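Local coordinates for protein cellulase (PDB 6WQY) that probably hydrolyses internal beta-1,4-glycosidic bonds of cellulose and related plant polysaccharides, through a broad-specificity glycoside hydrolase family 5 catalytic domain, at residues 33-38 and 342-347; 71-76 and 112-117. All blocks are in the same frame, centred on the assembly; numbering follows the deposited sequence.

Contact 1 of 2, residues 33-38 and 342-347; sequences LGWNLG and PFYWDA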
loop_
_atom_site.group_PDB
_atom_site.type_symbol
_atom_site.label_atom_id
_atom_site.label_comp_id
_atom_site.label_asym_id
_atom_site.label_seq_id
_atom_site.Cartn_x
_atom_site.Cartn_y
_atom_site.Cartn_z
ATOM N N LEU A 33 11.083 5.351 4.091
ATOM C CA LEU A 33 10.627 5.586 2.721
ATOM C C LEU A 33 10.321 4.243 2.088
ATOM O O LEU A 33 11.163 3.332 2.116
ATOM C CB LEU A 33 11.707 6.302 1.904
ATOM C CG LEU A 33 11.385 6.535 0.429
ATOM C CD1 LEU A 33 10.178 7.455 0.256
ATOM C CD2 LEU A 33 12.582 7.108 -0.303
ATOM N N GLY A 34 9.128 4.106 1.513
ATOM C CA GLY A 34 8.696 2.850 0.946
ATOM C C GLY A 34 8.634 2.836 -0.575
ATOM O O GLY A 34 8.623 3.857 -1.248
ATOM N N TRP A 35 8.518 1.617 -1.098
ATOM C CA TRP A 35 8.453 1.348 -2.528
ATOM C C TRP A 35 7.557 0.140 -2.737
ATOM O O TRP A 35 7.655 -0.837 -1.996
ATOM C CB TRP A 35 9.859 1.083 -3.041
ATOM C CG TRP A 35 10.045 0.869 -4.516
ATOM C CD1 TRP A 35 10.340 1.825 -5.447
ATOM C CD2 TRP A 35 10.055 -0.384 -5.210
ATOM N NE1 TRP A 35 10.542 1.244 -6.683
ATOM C CE2 TRP A 35 10.365 -0.114 -6.567
ATOM C CE3 TRP A 35 9.859 -1.707 -4.816
ATOM C CZ2 TRP A 35 10.458 -1.130 -7.532
ATOM C CZ3 TRP A 35 9.940 -2.707 -5.769
ATOM C CH2 TRP A 35 10.253 -2.412 -7.109
ATOM N N ASN A 36 6.701 0.207 -3.762
ATOM C CA ASN A 36 5.825 -0.899 -4.124
ATOM C C ASN A 36 6.381 -1.715 -5.279
ATOM O O ASN A 36 6.739 -1.157 -6.322
ATOM C CB ASN A 36 4.456 -0.401 -4.629
ATOM C CG ASN A 36 3.503 -0.011 -3.530
ATOM O OD1 ASN A 36 2.723 -0.840 -3.054
ATOM N ND2 ASN A 36 3.526 1.254 -3.153
ATOM N N LEU A 37 6.382 -3.031 -5.106
ATOM C CA LEU A 37 6.691 -3.992 -6.170
ATOM C C LEU A 37 5.426 -4.197 -7.007
ATOM O O LEU A 37 4.668 -5.150 -6.840
ATOM C CB LEU A 37 7.158 -5.295 -5.535
ATOM C CG LEU A 37 7.607 -6.389 -6.498
ATOM C CD1 LEU A 37 8.867 -5.999 -7.223
ATOM C CD2 LEU A 37 7.778 -7.694 -5.757
ATOM N N GLY A 38 5.150 -3.229 -7.895
ATOM C CA GLY A 38 3.884 -3.196 -8.604
ATOM C C GLY A 38 3.913 -3.932 -9.937
ATOM O O GLY A 38 4.954 -4.163 -10.541
ATOM N N PRO A 342 5.414 7.203 3.261
ATOM C CA PRO A 342 4.889 7.041 1.901
ATOM C C PRO A 342 5.568 5.905 1.159
ATOM O O PRO A 342 6.787 5.715 1.274
ATOM C CB PRO A 342 5.235 8.386 1.258
ATOM C CG PRO A 342 6.572 8.746 1.897
ATOM C CD PRO A 342 6.515 8.192 3.318
ATOM N N PHE A 343 4.781 5.166 0.362
ATOM C CA PHE A 343 5.265 4.064 -0.466
ATOM C C PHE A 343 5.023 4.411 -1.931
ATOM O O PHE A 343 3.873 4.471 -2.381
ATOM C CB PHE A 343 4.549 2.755 -0.117
ATOM C CG PHE A 343 4.986 2.140 1.195
ATOM C CD1 PHE A 343 4.655 2.734 2.412
ATOM C CD2 PHE A 343 5.706 0.967 1.208
ATOM C CE1 PHE A 343 5.070 2.163 3.615
ATOM C CE2 PHE A 343 6.114 0.388 2.401
ATOM C CZ PHE A 343 5.791 0.987 3.603
ATOM N N TYR A 344 6.104 4.629 -2.670
ATOM C CA TYR A 344 6.029 4.989 -4.082
ATOM C C TYR A 344 5.528 3.809 -4.910
ATOM O O TYR A 344 5.950 2.670 -4.703
ATOM C CB TYR A 344 7.441 5.429 -4.532
ATOM C CG TYR A 344 7.515 5.749 -6.005
ATOM C CD1 TYR A 344 7.241 7.025 -6.485
ATOM C CD2 TYR A 344 7.792 4.747 -6.935
ATOM C CE1 TYR A 344 7.250 7.289 -7.839
ATOM C CE2 TYR A 344 7.786 5.006 -8.285
ATOM C CZ TYR A 344 7.516 6.281 -8.729
ATOM O OH TYR A 344 7.481 6.570 -10.076
ATOM N N TRP A 345 4.634 4.082 -5.866
ATOM C CA TRP A 345 4.073 3.041 -6.729
ATOM C C TRP A 345 4.964 2.808 -7.947
ATOM O O TRP A 345 5.014 3.644 -8.856
ATOM C CB TRP A 345 2.662 3.426 -7.195
ATOM C CG TRP A 345 2.082 2.388 -8.115
ATOM C CD1 TRP A 345 1.891 2.498 -9.448
ATOM C CD2 TRP A 345 1.700 1.056 -7.765
ATOM N NE1 TRP A 345 1.401 1.320 -9.962
ATOM C CE2 TRP A 345 1.275 0.413 -8.942
ATOM C CE3 TRP A 345 1.644 0.350 -6.557
ATOM C CZ2 TRP A 345 0.823 -0.907 -8.948
ATOM C CZ3 TRP A 345 1.210 -0.958 -6.569
ATOM C CH2 TRP A 345 0.801 -1.569 -7.752
ATOM N N ASP A 346 5.625 1.654 -7.997
ATOM C CA ASP A 346 6.534 1.314 -9.100
ATOM C C ASP A 346 5.964 0.113 -9.860
ATOM O O ASP A 346 6.164 -1.049 -9.488
ATOM C CB ASP A 346 7.951 1.046 -8.589
ATOM C CG ASP A 346 8.965 0.933 -9.699
ATOM O OD1 ASP A 346 8.664 0.271 -10.715
ATOM O OD2 ASP A 346 10.076 1.503 -9.553
ATOM N N ALA A 347 5.278 0.393 -10.975
ATOM C CA ALA A 347 4.687 -0.651 -11.798
ATOM C C ALA A 347 5.706 -1.301 -12.719
ATOM O O ALA A 347 5.352 -2.215 -13.450
ATOM C CB ALA A 347 3.537 -0.068 -12.638
#
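N36 grips Y344 O twice: its backbone N lies 2.7 Å from that oxygen, nearly along the C=O axis, and its side-chain ND2 adds a weak bond. The second side-chain bond runs from W35 NE1 to D346 OD2, 2.9 Å away. It is bent, with 131° at the hydrogen, and meets the carboxylate on its anti side, 34° out of plane. W35 can reach D346 because CG stands anti to the backbone N (chi1 -176°), leaning the indole toward the strand's C-terminal end. D346 is held by H362 and G348 at OD1 and by L359 at OD2.

The parallel ladder is set by G34 N to P342 O (2.9 Å) and Y344 N to G34 O (3.0 Å). It becomes irregular after N36, where D346 N to N36 O is weak and L37 centres an inverse gamma turn, yet G38 N reaches D346 O at 2.9 Å. These strands are the first and last of the eight-stranded TIM barrel.

Both glycines lie against aromatic faces as CH-pi contacts: G34 CA is 3.8 Å from the F343 ring centroid, and G38 CA lies over one face of the W345 six-membered ring. N36 CB lies 3.5 Å from W345 CE3. With N36 OD1 bonded to R76 and ND2 also to G308, the buried amide has partners at both ends, which should fix its rotation where the barrel closes.

Contact 2 of 2, residues 71-76 and 112-117; sequences GFTSVR and GLNAII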
loop_
_atom_site.group_PDB
_atom_site.type_symbol
_atom_site.label_atom_id
_atom_site.label_comp_id
_atom_site.label_asym_id
_atom_site.label_seq_id
_atom_site.Cartn_x
_atom_site.Cartn_y
_atom_site.Cartn_z
ATOM N N GLY A 71 18.571 3.354 -0.623
ATOM C CA GLY A 71 18.110 4.039 0.557
ATOM C C GLY A 71 16.648 3.880 0.893
ATOM O O GLY A 71 16.163 4.581 1.795
ATOM N N PHE A 72 15.933 2.991 0.221
ATOM C CA PHE A 72 14.585 2.671 0.667
ATOM C C PHE A 72 14.643 1.870 1.962
ATOM O O PHE A 72 15.608 1.153 2.232
ATOM C CB PHE A 72 13.846 1.890 -0.424
ATOM C CG PHE A 72 13.430 2.746 -1.578
ATOM C CD1 PHE A 72 12.246 3.477 -1.529
ATOM C CD2 PHE A 72 14.239 2.876 -2.700
ATOM C CE1 PHE A 72 11.863 4.286 -2.569
ATOM C CE2 PHE A 72 13.854 3.698 -3.751
ATOM C CZ PHE A 72 12.668 4.411 -3.685
ATOM N N THR A 73 13.588 2.006 2.768
ATOM C CA THR A 73 13.468 1.362 4.073
ATOM C C THR A 73 12.560 0.143 4.048
ATOM O O THR A 73 12.797 -0.839 4.779
ATOM C CB THR A 73 12.869 2.359 5.085
ATOM O OG1 THR A 73 13.470 3.645 4.922
ATOM C CG2 THR A 73 13.040 1.863 6.521
ATOM N N SER A 74 11.490 0.227 3.251
ATOM C CA SER A 74 10.393 -0.722 3.312
ATOM C C SER A 74 9.854 -0.980 1.911
ATOM O O SER A 74 9.849 -0.080 1.069
ATOM C CB SER A 74 9.251 -0.151 4.167
ATOM O OG SER A 74 9.706 0.200 5.465
ATOM N N VAL A 75 9.351 -2.193 1.679
ATOM C CA VAL A 75 8.747 -2.549 0.397
ATOM C C VAL A 75 7.355 -3.103 0.624
ATOM O O VAL A 75 7.176 -4.051 1.402
ATOM C CB VAL A 75 9.604 -3.580 -0.357
ATOM C CG1 VAL A 75 8.950 -3.972 -1.657
ATOM C CG2 VAL A 75 10.980 -3.015 -0.616
ATOM N N ARG A 76 6.378 -2.572 -0.109
ATOM C CA ARG A 76 5.054 -3.168 -0.171
ATOM C C ARG A 76 5.022 -4.112 -1.356
ATOM O O ARG A 76 5.426 -3.752 -2.471
ATOM C CB ARG A 76 3.990 -2.081 -0.278
ATOM C CG ARG A 76 2.549 -2.584 -0.341
ATOM C CD ARG A 76 1.590 -1.455 -0.059
ATOM N NE ARG A 76 0.169 -1.751 -0.182
ATOM C CZ ARG A 76 -0.563 -1.569 -1.271
ATOM N NH1 ARG A 76 -0.015 -1.224 -2.426
ATOM N NH2 ARG A 76 -1.876 -1.746 -1.183
ATOM N N GLY A 112 17.546 -6.370 4.413
ATOM C CA GLY A 112 17.392 -5.469 5.535
ATOM C C GLY A 112 16.256 -4.490 5.387
ATOM O O GLY A 112 16.317 -3.391 5.946
ATOM N N LEU A 113 15.221 -4.854 4.644
ATOM C CA LEU A 113 14.057 -4.017 4.417
ATOM C C LEU A 113 12.871 -4.541 5.213
ATOM O O LEU A 113 12.745 -5.748 5.457
ATOM C CB LEU A 113 13.709 -4.024 2.928
ATOM C CG LEU A 113 14.795 -3.484 2.000
ATOM C CD1 LEU A 113 14.572 -3.929 0.572
ATOM C CD2 LEU A 113 14.837 -1.963 2.080
ATOM N N ASN A 114 11.978 -3.632 5.602
ATOM C CA ASN A 114 10.661 -4.051 6.057
ATOM C C ASN A 114 9.831 -4.456 4.839
ATOM O O ASN A 114 10.135 -4.056 3.713
ATOM C CB ASN A 114 9.941 -2.932 6.792
ATOM C CG ASN A 114 10.720 -2.408 7.966
ATOM O OD1 ASN A 114 11.230 -3.163 8.790
ATOM N ND2 ASN A 114 10.798 -1.085 8.053
ATOM N N ALA A 115 8.779 -5.244 5.056
ATOM C CA ALA A 115 7.949 -5.747 3.969
ATOM C C ALA A 115 6.491 -5.753 4.375
ATOM O O ALA A 115 6.168 -6.095 5.516
ATOM C CB ALA A 115 8.370 -7.169 3.584
ATOM N N ILE A 116 5.611 -5.422 3.429
ATOM C CA ILE A 116 4.168 -5.536 3.613
ATOM C C ILE A 116 3.659 -6.507 2.556
ATOM O O ILE A 116 4.002 -6.354 1.385
ATOM C CB ILE A 116 3.457 -4.181 3.425
ATOM C CG1 ILE A 116 4.019 -3.109 4.363
ATOM C CG2 ILE A 116 1.947 -4.350 3.623
ATOM C CD1 ILE A 116 3.410 -1.735 4.150
ATOM N N ILE A 117 2.824 -7.480 2.940
ATOM C CA ILE A 117 2.108 -8.315 1.971
ATOM C C ILE A 117 0.611 -8.123 2.208
ATOM O O ILE A 117 0.179 -7.800 3.317
ATOM C CB ILE A 117 2.494 -9.805 2.042
ATOM C CG1 ILE A 117 2.281 -10.397 3.434
ATOM C CG2 ILE A 117 3.937 -9.990 1.571
ATOM C CD1 ILE A 117 2.529 -11.889 3.519
HETATM O O HOH W 1 15.247 -0.881 6.101
#
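Backbone hydrogen bonds join T73 and V75 to N114 and I116 in a parallel ladder. N114 N donates to T73 O at 3.0 Å, in the carbonyl plane. V75 N returns a bond to N114 O, and I116 N closes the series on V75 O at 2.9 Å. Between these bonds the CA hydrogens also face carbonyl oxygens, the shortest such contact being A115 CA to V75 O (3.2 Å). A water extends the polar edge beyond the first bridge by donating to both T73 O and G112 O, the latter at 2.7 Å, so T73 O receives two donors.

One side-chain bond crosses the strands. N114 ND2 points at S74 OG over 3.1 Å, 161° at the hydrogen and close to its own amide plane. Matching first torsions (chi1 -57° for N114, -56° for S74) bring the two groups together on one face of the sheet. S74 OG also bonds L31 O, while N114 OD1 is met by Q17 NE2, which belongs to the uncleaved expression tag.

Strands 74-77 and 114-118 are the second and third of the TIM barrel, linked by helix 95-110 in a beta-alpha-beta crossover. Each segment begins at a glycine, G71 or G112, that ends the preceding helix in a Schellman motif.

Apolar packing lies mainly on the V75 side, under helix 61-70, where F64 touches both V75 and L113. L113 divides its branches: CD1 rests 3.9 Å from V75 CG2, whereas CD2 approaches the F72 carbonyl, 3.2 Å from F72 O. On the other face, R76 CG lies obliquely across I116 at 4.2 Å from I116 CB, while the extended R76 chain carries its guanidinium onward to N36 OD1 and to salt bridges with E170 and E309.

In the fold
Contacts 1 and 2 share one barrel wall: strands 34-37 and 74-77 are neighbours, so the interfaces follow one another in the sheet order 342-346, 34-37, 74-77, 114-118. Their centres lie 9 Å apart, and in sequence contact 2 is nested within the loop that contact 1 closes. Two probable hydrogen bonds couple them, L33 O to T73 N at 2.8 Å and N36 OD1 to R76 NH1 at 2.8 Å. The second ties the amide of contact 1 to an arginine toward the C-terminal ends of the strands, where TIM-barrel glycosidases place their active sites. Both lie away from E95, which starts helix 95-110 and is seen to bind magnesium in this protein, though not here.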